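Local structure of mevalonate 3-kinase (Thermoplasma acidophilum, 4RKS) at residues S126-L139 and L154-F166. The protein phosphorylates (R)-mevalonate at its 3-hydroxyl with ATP, a step of the alternative mevalonate pathway to isoprenoids in extreme acidophiles. Residues are numbered along the deposited sequence; the frame is centred on the assembly and turned at random.
Sequences SSDAGAASIGAAIL and LRAVSESAGRSLF. With MEV ((R)-mevalonate), chain C.
The D128 carboxylate lies against S160 in the type I turn S158-A161, with OD2 3.1 Å from S160 CB; a weak and doubtful bond runs from S160 N to OD1, whose place is uncertain because it lies too close to S158 OG. R163 carries S160 OG over the centre of one guanidinium face, 3.7 Å above the plane, while its edge is turned to the mevalonate carboxylate: NH1 of R163 donates almost straight to O3 (2.9 Å) and NH2 to O4 (2.5 Å, a short contact). The R163 chain, extended from CG to NE, delivers this fork to the substrate. D128 OD2 lies 4.5 Å from R163 NH1, well out of the guanidinium plane, so any attraction is one of charge alone, with no N-H directed at the oxygen. In this GHMP kinase, helix 128-139 follows the ATP-binding loop that includes S126 and S127; S127 OG caps it through G130 N. The short axes of helices 128-139 and 161-166 approach to 7.5 Å at a crossing angle of -56°, with small side chains between: A131 CB meets A161 CB at 3.6 Å, and A132 CB lies against S164 and L165. With chi1 at 178°, S164 OG is set against A132 CB (3.4 Å) and also hydrogen-bonds Y30 O of strand 24-34. Farther along, L154 enters as a knob among A131, A132, I134 and G135.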
ATOM      1  N   SER A 126      -7.264  -2.419   9.793  1.00 45.43           N
ATOM      2  CA  SER A 126      -6.377  -1.334   9.368  1.00 39.37           C
ATOM      3  C   SER A 126      -5.559  -1.718   8.142  1.00 42.42           C
ATOM      4  O   SER A 126      -5.197  -2.886   7.983  1.00 41.10           O
ATOM      5  CB  SER A 126      -5.434  -0.944  10.503  1.00 43.31           C
ATOM      6  OG  SER A 126      -5.855   0.255  11.113  1.00 48.32           O
ATOM      7  N   SER A 127      -5.268  -0.732   7.289  1.00 45.75           N
ATOM      8  CA  SER A 127      -4.447  -0.928   6.088  1.00 36.39           C
ATOM      9  C   SER A 127      -3.919   0.415   5.596  1.00 34.17           C
ATOM     10  O   SER A 127      -4.277   1.460   6.149  1.00 36.81           O
ATOM     11  CB  SER A 127      -5.256  -1.610   4.982  1.00 26.79           C
ATOM     12  OG  SER A 127      -6.277  -0.747   4.496  1.00 30.20           O
ATOM     13  N   ASP A 128      -3.089   0.392   4.557  1.00 32.11           N
ATOM     14  CA  ASP A 128      -2.661   1.626   3.884  1.00 30.53           C
ATOM     15  C   ASP A 128      -3.858   2.448   3.401  1.00 23.95           C
ATOM     16  O   ASP A 128      -3.907   3.660   3.609  1.00 24.64           O
ATOM     17  CB  ASP A 128      -1.749   1.321   2.690  1.00 38.80           C
ATOM     18  CG  ASP A 128      -0.332   0.935   3.102  1.00 56.60           C
ATOM     19  OD1 ASP A 128       0.078   1.234   4.249  1.00 65.50           O
ATOM     20  OD2 ASP A 128       0.383   0.347   2.261  1.00 55.98           O
ATOM     21  N   ALA A 129      -4.803   1.787   2.734  1.00 23.74           N
ATOM     22  CA  ALA A 129      -6.028   2.426   2.256  1.00 27.33           C
ATOM     23  C   ALA A 129      -6.850   3.010   3.406  1.00 26.61           C
ATOM     24  O   ALA A 129      -7.446   4.076   3.274  1.00 30.85           O
ATOM     25  CB  ALA A 129      -6.887   1.419   1.453  1.00 21.15           C
ATOM     26  N   GLY A 130      -6.897   2.305   4.527  1.00 30.65           N
ATOM     27  CA  GLY A 130      -7.636   2.790   5.676  1.00 26.32           C
ATOM     28  C   GLY A 130      -7.009   4.077   6.182  1.00 26.94           C
ATOM     29  O   GLY A 130      -7.706   5.063   6.439  1.00 20.93           O
ATOM     30  N   ALA A 131      -5.683   4.061   6.309  1.00 22.12           N
ATOM     31  CA  ALA A 131      -4.935   5.220   6.769  1.00 23.46           C
ATOM     32  C   ALA A 131      -5.138   6.410   5.835  1.00 26.74           C
ATOM     33  O   ALA A 131      -5.511   7.492   6.274  1.00 23.07           O
ATOM     34  CB  ALA A 131      -3.453   4.887   6.878  1.00 27.74           C
ATOM     35  N   ALA A 132      -4.889   6.202   4.546  1.00 22.32           N
ATOM     36  CA  ALA A 132      -5.060   7.265   3.563  1.00 21.36           C
ATOM     37  C   ALA A 132      -6.500   7.812   3.553  1.00 22.10           C
ATOM     38  O   ALA A 132      -6.709   9.017   3.377  1.00 17.59           O
ATOM     39  CB  ALA A 132      -4.663   6.759   2.186  1.00 18.28           C
ATOM     40  N   SER A 133      -7.488   6.939   3.772  1.00 16.46           N
ATOM     41  CA  SER A 133      -8.888   7.376   3.718  1.00 24.71           C
ATOM     42  C   SER A 133      -9.177   8.308   4.882  1.00 20.54           C
ATOM     43  O   SER A 133      -9.970   9.254   4.756  1.00 21.14           O
ATOM     44  CB  SER A 133      -9.864   6.191   3.735  1.00 21.55           C
ATOM     45  OG  SER A 133      -9.794   5.499   4.963  1.00 28.53           O
ATOM     46  N   ILE A 134      -8.546   8.039   6.020  1.00 20.57           N
ATOM     47  CA  ILE A 134      -8.616   8.969   7.135  1.00 19.79           C
ATOM     48  C   ILE A 134      -8.063  10.323   6.723  1.00 19.12           C
ATOM     49  O   ILE A 134      -8.690  11.352   6.968  1.00 23.04           O
ATOM     50  CB  ILE A 134      -7.848   8.462   8.351  1.00 23.67           C
ATOM     51  CG1 ILE A 134      -8.462   7.151   8.838  1.00 25.15           C
ATOM     52  CG2 ILE A 134      -7.894   9.494   9.469  1.00 22.07           C
ATOM     53  CD1 ILE A 134      -7.715   6.540   9.958  1.00 22.64           C
ATOM     54  N   GLY A 135      -6.891  10.324   6.097  1.00 19.37           N
ATOM     55  CA  GLY A 135      -6.318  11.574   5.600  1.00 25.54           C
ATOM     56  C   GLY A 135      -7.227  12.341   4.647  1.00 22.75           C
ATOM     57  O   GLY A 135      -7.375  13.561   4.749  1.00 23.25           O
ATOM     58  N   ALA A 136      -7.851  11.622   3.719  1.00 22.52           N
ATOM     59  CA  ALA A 136      -8.740  12.243   2.740  1.00 16.78           C
ATOM     60  C   ALA A 136      -9.953  12.829   3.422  1.00 16.74           C
ATOM     61  O   ALA A 136     -10.460  13.832   2.990  1.00 16.87           O
ATOM     62  CB  ALA A 136      -9.186  11.229   1.669  1.00 16.42           C
ATOM     63  N   ALA A 137     -10.439  12.182   4.472  1.00 17.92           N
ATOM     64  CA  ALA A 137     -11.594  12.722   5.205  1.00 23.44           C
ATOM     65  C   ALA A 137     -11.245  14.050   5.914  1.00 24.89           C
ATOM     66  O   ALA A 137     -12.018  15.001   5.891  1.00 22.85           O
ATOM     67  CB  ALA A 137     -12.107  11.696   6.210  1.00 20.00           C
ATOM     68  N   ILE A 138     -10.074  14.094   6.539  1.00 21.24           N
ATOM     69  CA  ILE A 138      -9.589  15.292   7.226  1.00 24.39           C
ATOM     70  C   ILE A 138      -9.332  16.438   6.251  1.00 24.62           C
ATOM     71  O   ILE A 138      -9.724  17.594   6.493  1.00 21.33           O
ATOM     72  CB  ILE A 138      -8.296  14.989   8.017  1.00 21.06           C
ATOM     73  CG1 ILE A 138      -8.589  14.014   9.161  1.00 24.74           C
ATOM     74  CG2 ILE A 138      -7.678  16.279   8.553  1.00 18.23           C
ATOM     75  CD1 ILE A 138      -7.357  13.392   9.763  1.00 24.60           C
ATOM     76  N   LEU A 139      -8.666  16.117   5.149  1.00 22.62           N
ATOM     77  CA  LEU A 139      -8.459  17.082   4.076  1.00 19.37           C
ATOM     78  C   LEU A 139      -9.776  17.538   3.486  1.00 22.18           C
ATOM     79  O   LEU A 139      -9.890  18.663   3.039  1.00 22.61           O
ATOM     80  CB  LEU A 139      -7.569  16.476   2.980  1.00 22.43           C
ATOM     81  CG  LEU A 139      -6.110  16.327   3.419  1.00 24.48           C
ATOM     82  CD1 LEU A 139      -5.384  15.273   2.598  1.00 27.74           C
ATOM     83  CD2 LEU A 139      -5.390  17.667   3.333  1.00 24.15           C
ATOM     84  N   LEU A 154      -0.429  10.031   9.494  1.00 23.57           N
ATOM     85  CA  LEU A 154      -1.123   8.815   9.084  1.00 23.47           C
ATOM     86  C   LEU A 154      -0.261   7.558   9.204  1.00 24.95           C
ATOM     87  O   LEU A 154      -0.791   6.451   9.213  1.00 26.71           O
ATOM     88  CB  LEU A 154      -1.619   8.922   7.641  1.00 19.47           C
ATOM     89  CG  LEU A 154      -2.594  10.048   7.299  1.00 28.13           C
ATOM     90  CD1 LEU A 154      -2.938   9.978   5.811  1.00 18.83           C
ATOM     91  CD2 LEU A 154      -3.848  10.011   8.172  1.00 26.91           C
ATOM     92  N   ARG A 155       1.057   7.713   9.268  1.00 24.34           N
ATOM     93  CA  ARG A 155       1.928   6.534   9.240  1.00 30.72           C
ATOM     94  C   ARG A 155       1.810   5.700  10.510  1.00 31.78           C
ATOM     95  O   ARG A 155       2.119   4.503  10.501  1.00 31.88           O
ATOM     96  CB  ARG A 155       3.388   6.941   8.993  1.00 26.60           C
ATOM     97  CG  ARG A 155       3.624   7.376   7.556  1.00 23.84           C
ATOM     98  CD  ARG A 155       5.106   7.483   7.172  1.00 27.70           C
ATOM     99  NE  ARG A 155       5.238   8.318   5.983  1.00 28.04           N
ATOM    100  CZ  ARG A 155       5.525   9.609   6.041  1.00 27.06           C
ATOM    101  NH1 ARG A 155       5.756  10.168   7.219  1.00 31.83           N
ATOM    102  NH2 ARG A 155       5.602  10.333   4.940  1.00 26.85           N
ATOM    103  N   ALA A 156       1.326   6.322  11.584  1.00 29.95           N
ATOM    104  CA  ALA A 156       1.096   5.622  12.837  1.00 35.24           C
ATOM    105  C   ALA A 156       0.014   4.575  12.646  1.00 35.62           C
ATOM    106  O   ALA A 156      -0.021   3.566  13.338  1.00 32.44           O
ATOM    107  CB  ALA A 156       0.705   6.605  13.945  1.00 35.78           C
ATOM    108  N   VAL A 157      -0.875   4.833  11.696  1.00 32.22           N
ATOM    109  CA  VAL A 157      -1.912   3.896  11.355  1.00 31.00           C
ATOM    110  C   VAL A 157      -1.357   2.842  10.389  1.00 38.21           C
ATOM    111  O   VAL A 157      -1.593   1.652  10.561  1.00 38.83           O
ATOM    112  CB  VAL A 157      -3.117   4.627  10.745  1.00 29.88           C
ATOM    113  CG1 VAL A 157      -4.192   3.637  10.324  1.00 27.49           C
ATOM    114  CG2 VAL A 157      -3.664   5.631  11.764  1.00 31.51           C
ATOM    115  N   SER A 158      -0.598   3.282   9.390  1.00 35.27           N
ATOM    116  CA  SER A 158       0.051   2.367   8.458  1.00 36.88           C
ATOM    117  C   SER A 158       1.220   3.061   7.776  1.00 35.76           C
ATOM    118  O   SER A 158       1.057   4.138   7.217  1.00 37.60           O
ATOM    119  CB  SER A 158      -0.945   1.855   7.415  1.00 39.56           C
ATOM    120  OG  SER A 158      -0.290   1.100   6.415  1.00 45.84           O
ATOM    121  N   GLU A 159       2.392   2.431   7.798  1.00 35.18           N
ATOM    122  CA  GLU A 159       3.624   3.110   7.418  1.00 32.20           C
ATOM    123  C   GLU A 159       3.682   3.491   5.937  1.00 30.36           C
ATOM    124  O   GLU A 159       4.456   4.370   5.570  1.00 34.32           O
ATOM    125  CB  GLU A 159       4.850   2.254   7.786  1.00 31.34           C
ATOM    126  CG  GLU A 159       4.881   0.873   7.141  1.00 35.48           C
ATOM    127  CD  GLU A 159       4.096  -0.182   7.924  1.00 45.99           C
ATOM    128  OE1 GLU A 159       3.478   0.163   8.959  1.00 43.81           O
ATOM    129  OE2 GLU A 159       4.098  -1.364   7.500  1.00 52.83           O
ATOM    130  N   SER A 160       2.870   2.846   5.098  1.00 28.73           N
ATOM    131  CA  SER A 160       2.825   3.172   3.666  1.00 32.13           C
ATOM    132  C   SER A 160       1.530   3.897   3.253  1.00 32.57           C
ATOM    133  O   SER A 160       1.030   3.722   2.134  1.00 30.79           O
ATOM    134  CB  SER A 160       2.996   1.907   2.821  1.00 37.66           C
ATOM    135  OG  SER A 160       4.259   1.305   3.047  1.00 44.14           O
ATOM    136  N   ALA A 161       1.001   4.718   4.157  1.00 26.73           N
ATOM    137  CA  ALA A 161      -0.226   5.462   3.907  1.00 19.39           C
ATOM    138  C   ALA A 161      -0.099   6.370   2.678  1.00 19.01           C
ATOM    139  O   ALA A 161      -1.073   6.586   1.946  1.00 21.60           O
ATOM    140  CB  ALA A 161      -0.601   6.286   5.132  1.00 18.53           C
ATOM    141  N   GLY A 162       1.101   6.894   2.456  1.00 18.48           N
ATOM    142  CA  GLY A 162       1.328   7.847   1.378  1.00 20.82           C
ATOM    143  C   GLY A 162       1.093   7.286  -0.018  1.00 24.87           C
ATOM    144  O   GLY A 162       0.738   8.026  -0.938  1.00 16.64           O
ATOM    145  N   ARG A 163       1.313   5.984  -0.187  1.00 19.32           N
ATOM    146  CA  ARG A 163       1.086   5.333  -1.471  1.00 17.98           C
ATOM    147  C   ARG A 163      -0.373   5.504  -1.862  1.00 20.60           C
ATOM    148  O   ARG A 163      -0.705   5.825  -2.997  1.00 19.64           O
ATOM    149  CB  ARG A 163       1.434   3.839  -1.403  1.00 17.00           C
ATOM    150  CG  ARG A 163       2.902   3.493  -1.286  1.00 18.05           C
ATOM    151  CD  ARG A 163       3.048   1.984  -0.958  1.00 23.01           C
ATOM    152  NE  ARG A 163       4.438   1.554  -0.868  1.00 25.47           N
ATOM    153  CZ  ARG A 163       4.828   0.311  -0.575  1.00 27.04           C
ATOM    154  NH1 ARG A 163       3.932  -0.637  -0.330  1.00 29.36           N
ATOM    155  NH2 ARG A 163       6.121   0.018  -0.524  1.00 28.06           N
ATOM    156  N   SER A 164      -1.247   5.281  -0.893  1.00 20.71           N
ATOM    157  CA  SER A 164      -2.665   5.316  -1.150  1.00 16.30           C
ATOM    158  C   SER A 164      -3.203   6.748  -1.116  1.00 17.42           C
ATOM    159  O   SER A 164      -4.183   7.049  -1.780  1.00 23.09           O
ATOM    160  CB  SER A 164      -3.399   4.431  -0.140  1.00 18.83           C
ATOM    161  OG  SER A 164      -4.795   4.492  -0.350  1.00 26.38           O
ATOM    162  N   LEU A 165      -2.562   7.633  -0.354  1.00 21.39           N
ATOM    163  CA  LEU A 165      -3.026   9.016  -0.282  1.00 20.31           C
ATOM    164  C   LEU A 165      -2.892   9.706  -1.645  1.00 17.73           C
ATOM    165  O   LEU A 165      -3.814  10.363  -2.110  1.00 19.10           O
ATOM    166  CB  LEU A 165      -2.255   9.795   0.798  1.00 19.45           C
ATOM    167  CG  LEU A 165      -2.711  11.239   1.036  1.00 27.77           C
ATOM    168  CD1 LEU A 165      -4.172  11.300   1.433  1.00 21.13           C
ATOM    169  CD2 LEU A 165      -1.835  11.937   2.085  1.00 28.44           C
ATOM    170  N   PHE A 166      -1.750   9.530  -2.303  1.00 16.30           N
ATOM    171  CA  PHE A 166      -1.476  10.279  -3.525  1.00 17.27           C
ATOM    172  C   PHE A 166      -1.833   9.517  -4.801  1.00 16.33           C
ATOM    173  O   PHE A 166      -2.205  10.114  -5.818  1.00 17.61           O
ATOM    174  CB  PHE A 166      -0.015  10.702  -3.547  1.00 18.75           C
ATOM    175  CG  PHE A 166       0.296  11.782  -2.553  1.00 20.04           C
ATOM    176  CD1 PHE A 166       0.011  13.106  -2.843  1.00 26.87           C
ATOM    177  CD2 PHE A 166       0.844  11.469  -1.330  1.00 17.88           C
ATOM    178  CE1 PHE A 166       0.282  14.112  -1.924  1.00 25.02           C
ATOM    179  CE2 PHE A 166       1.125  12.474  -0.395  1.00 22.71           C
ATOM    180  CZ  PHE A 166       0.841  13.791  -0.700  1.00 24.24           C
TER
HETATM  181  C8  MEV C 401       5.113  -2.333   3.686  1.00 46.73           C
HETATM  182  O8  MEV C 401       4.954  -1.737   4.959  1.00 54.93           O
HETATM  183  C2  MEV C 401       5.690  -3.717   3.888  1.00 31.79           C
HETATM  184  C3  MEV C 401       5.638  -4.673   2.709  1.00 31.76           C
HETATM  185  O7  MEV C 401       4.365  -4.738   2.118  1.00 36.31           O
HETATM  186  C4  MEV C 401       6.646  -4.280   1.642  1.00 31.33           C
HETATM  187  C5  MEV C 401       6.137  -3.211   0.692  1.00 28.97           C
HETATM  188  O3  MEV C 401       4.988  -3.287   0.162  1.00 27.62           O
HETATM  189  O4  MEV C 401       6.864  -2.219   0.446  1.00 31.08           O
HETATM  190  C6  MEV C 401       5.983  -6.044   3.248  1.00 31.12           C